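Local coordinates for particle-associated glycoside hydrolase (Acinetobacter phage Fri1, PDB 6C72), which serves as the phage tailspike and probably cleaves the capsular polysaccharide of Acinetobacter baumannii during entry into the host, at residues 517-522 with 574-579. Sequence-based numbering, arbitrary orientation.
With ZN (zinc ion), chain L.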
ATOM      1  N   GLY A 517     -33.182  42.185 -21.325  1.00 34.67           N
ATOM      2  CA  GLY A 517     -32.933  42.839 -20.051  1.00 34.90           C
ATOM      3  C   GLY A 517     -32.821  41.855 -18.893  1.00 34.99           C
ATOM      4  O   GLY A 517     -33.398  40.764 -18.900  1.00 35.35           O
ATOM      5  N   ALA A 518     -32.050  42.249 -17.882  1.00 32.65           N
ATOM      6  CA  ALA A 518     -31.941  41.501 -16.632  1.00 32.76           C
ATOM      7  C   ALA A 518     -31.691  42.513 -15.518  1.00 33.05           C
ATOM      8  O   ALA A 518     -30.737  42.427 -14.753  1.00 32.57           O
ATOM      9  CB  ALA A 518     -30.836  40.448 -16.703  1.00 31.76           C
ATOM     10  N   ASP A 519     -32.586  43.484 -15.409  1.00 34.16           N
ATOM     11  CA  ASP A 519     -32.340  44.677 -14.622  1.00 34.40           C
ATOM     12  C   ASP A 519     -32.905  44.529 -13.217  1.00 35.12           C
ATOM     13  O   ASP A 519     -34.000  43.989 -13.029  1.00 35.86           O
ATOM     14  CB  ASP A 519     -32.967  45.878 -15.329  1.00 34.91           C
ATOM     15  CG  ASP A 519     -32.306  47.191 -14.965  1.00 34.73           C
ATOM     16  OD1 ASP A 519     -32.205  47.483 -13.757  1.00 35.11           O
ATOM     17  OD2 ASP A 519     -31.883  47.916 -15.900  1.00 34.24           O
ATOM     18  N   ALA A 520     -32.149  45.015 -12.228  1.00 33.17           N
ATOM     19  CA  ALA A 520     -32.575  44.965 -10.840  1.00 33.75           C
ATOM     20  C   ALA A 520     -33.387  46.185 -10.428  1.00 34.71           C
ATOM     21  O   ALA A 520     -33.868  46.228  -9.295  1.00 35.25           O
ATOM     22  CB  ALA A 520     -31.364  44.822  -9.912  1.00 34.54           C
ATOM     23  N   THR A 521     -33.577  47.152 -11.319  1.00 37.58           N
ATOM     24  CA  THR A 521     -34.395  48.324 -11.021  1.00 38.45           C
ATOM     25  C   THR A 521     -35.880  47.973 -10.981  1.00 39.34           C
ATOM     26  O   THR A 521     -36.367  47.173 -11.782  1.00 39.41           O
ATOM     27  CB  THR A 521     -34.172  49.412 -12.085  1.00 38.25           C
ATOM     28  OG1 THR A 521     -32.786  49.769 -12.138  1.00 37.52           O
ATOM     29  CG2 THR A 521     -35.014  50.646 -11.800  1.00 39.03           C
ATOM     30  N   THR A 522     -36.605  48.616 -10.070  1.00 40.48           N
ATOM     31  CA  THR A 522     -38.053  48.471  -9.985  1.00 41.35           C
ATOM     32  C   THR A 522     -38.741  49.399 -10.990  1.00 41.76           C
ATOM     33  O   THR A 522     -38.402  50.581 -11.076  1.00 41.59           O
ATOM     34  CB  THR A 522     -38.509  48.787  -8.558  1.00 41.85           C
ATOM     35  OG1 THR A 522     -37.820  47.930  -7.640  1.00 41.39           O
ATOM     36  CG2 THR A 522     -40.007  48.593  -8.400  1.00 42.68           C
ATOM     37  N   ALA A 574     -32.642  51.990 -17.252  1.00 26.74           N
ATOM     38  CA  ALA A 574     -32.776  50.730 -17.967  1.00 26.05           C
ATOM     39  C   ALA A 574     -31.443  50.438 -18.650  1.00 25.48           C
ATOM     40  O   ALA A 574     -31.238  50.700 -19.839  1.00 24.99           O
ATOM     41  CB  ALA A 574     -33.936  50.802 -18.948  1.00 26.07           C
ATOM     42  N   ASN A 575     -30.528  49.848 -17.875  1.00 34.27           N
ATOM     43  CA  ASN A 575     -29.135  49.739 -18.283  1.00 33.61           C
ATOM     44  C   ASN A 575     -28.577  48.324 -18.341  1.00 32.86           C
ATOM     45  O   ASN A 575     -27.536  48.127 -18.978  1.00 32.27           O
ATOM     46  CB  ASN A 575     -28.239  50.558 -17.341  1.00 34.16           C
ATOM     47  CG  ASN A 575     -28.402  50.141 -15.913  1.00 34.46           C
ATOM     48  OD1 ASN A 575     -29.524  49.949 -15.448  1.00 35.01           O
ATOM     49  ND2 ASN A 575     -27.288  49.911 -15.227  1.00 33.97           N
ATOM     50  N   THR A 576     -29.176  47.353 -17.657  1.00 30.93           N
ATOM     51  CA  THR A 576     -28.584  46.023 -17.569  1.00 30.33           C
ATOM     52  C   THR A 576     -29.148  45.113 -18.653  1.00 29.89           C
ATOM     53  O   THR A 576     -30.334  44.771 -18.629  1.00 30.55           O
ATOM     54  CB  THR A 576     -28.810  45.409 -16.192  1.00 30.83           C
ATOM     55  OG1 THR A 576     -28.309  46.297 -15.187  1.00 31.19           O
ATOM     56  CG2 THR A 576     -28.088  44.091 -16.101  1.00 30.15           C
ATOM     57  N   PHE A 577     -28.286  44.670 -19.560  1.00 30.09           N
ATOM     58  CA  PHE A 577     -28.691  43.799 -20.647  1.00 29.58           C
ATOM     59  C   PHE A 577     -27.793  42.573 -20.698  1.00 29.03           C
ATOM     60  O   PHE A 577     -26.604  42.652 -20.387  1.00 28.78           O
ATOM     61  CB  PHE A 577     -28.651  44.553 -21.984  1.00 29.02           C
ATOM     62  CG  PHE A 577     -29.683  45.648 -22.095  1.00 29.71           C
ATOM     63  CD1 PHE A 577     -29.434  46.918 -21.566  1.00 30.20           C
ATOM     64  CD2 PHE A 577     -30.901  45.410 -22.724  1.00 30.13           C
ATOM     65  CE1 PHE A 577     -30.384  47.923 -21.662  1.00 30.94           C
ATOM     66  CE2 PHE A 577     -31.853  46.403 -22.837  1.00 30.97           C
ATOM     67  CZ  PHE A 577     -31.594  47.669 -22.312  1.00 31.29           C
ATOM     68  N   ILE A 578     -28.374  41.433 -21.050  1.00 28.39           N
ATOM     69  CA  ILE A 578     -27.623  40.209 -21.294  1.00 27.99           C
ATOM     70  C   ILE A 578     -27.518  40.018 -22.802  1.00 27.35           C
ATOM     71  O   ILE A 578     -28.514  40.168 -23.527  1.00 27.51           O
ATOM     72  CB  ILE A 578     -28.297  38.995 -20.640  1.00 28.64           C
ATOM     73  CG1 ILE A 578     -28.555  39.223 -19.133  1.00 29.23           C
ATOM     74  CG2 ILE A 578     -27.473  37.749 -20.911  1.00 28.27           C
ATOM     75  CD1 ILE A 578     -27.302  39.377 -18.238  1.00 28.92           C
ATOM     76  N   VAL A 579     -26.325  39.680 -23.283  1.00 25.48           N
ATOM     77  CA  VAL A 579     -26.081  39.504 -24.712  1.00 24.90           C
ATOM     78  C   VAL A 579     -25.529  38.098 -24.938  1.00 25.13           C
ATOM     79  O   VAL A 579     -24.459  37.745 -24.419  1.00 25.27           O
ATOM     80  CB  VAL A 579     -25.122  40.576 -25.254  1.00 24.42           C
ATOM     81  CG1 VAL A 579     -24.864  40.372 -26.728  1.00 23.93           C
ATOM     82  CG2 VAL A 579     -25.684  41.967 -24.986  1.00 24.56           C
TER
HETATM   83 ZN    ZN L 809     -30.686  49.304 -13.798  1.00 74.02          ZN
HETATM   84  O   HOH W   1     -29.235  45.924 -12.528  1.00 34.88           O
HETATM   85  O   HOH W   2     -30.268  51.869 -12.707  1.00 33.01           O
HETATM   86  O   HOH W   3     -29.084  48.573 -12.303  1.00 35.67           O
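A574 and D519 touch beside a zinc ion that ties two loops at the end of an antiparallel sheet, an instructive case of a metal site built on the ends of neighbouring strands. A574 CA lies 3.6 Å from D519 OD2, and S573 completes the site. N575 binds zinc through OD1 at 2.1 Å, while its ND2 is held by N494. Across from it, D519 binds the metal with OD1 at 2.4 Å from zinc, and D519 OD2 makes a longer contact to zinc at 2.8 Å; its carboxylate is turned 64° from the N575 amide. D519 OD2 and N575 OD1 are two close acceptors that share the zinc as neighbour, and its charge probably makes this closeness tolerable. The carboxylate is held from several sides. N575 N reaches D519 OD2 nearly along its C-O axis (3.1 Å), T576 N approaches the same oxygen from above the carboxylate plane, and T521 N donates to D519 OD1 (2.8 Å), an Asx turn. T521 OG1, which makes a longer approach to zinc, 2.7 Å, also bonds to D519 OD1. With CG anti to the backbone N (chi1 -155°), D519 extends to the metal. T576 lays CG2 against A518 O, and a water links its OG1 to A520 N. T576 O accepts from A518 N at 3.1 Å. F577 pairs with G517 as an antiparallel non-hydrogen-bonded pair, and I578 CG1 packs on A518 CB. Strand 576-585 runs between 485-494 and 509-517 in the six-stranded C-terminal sheet, with the zinc at the loop end and R508 of a second subunit packed against A518 and A520.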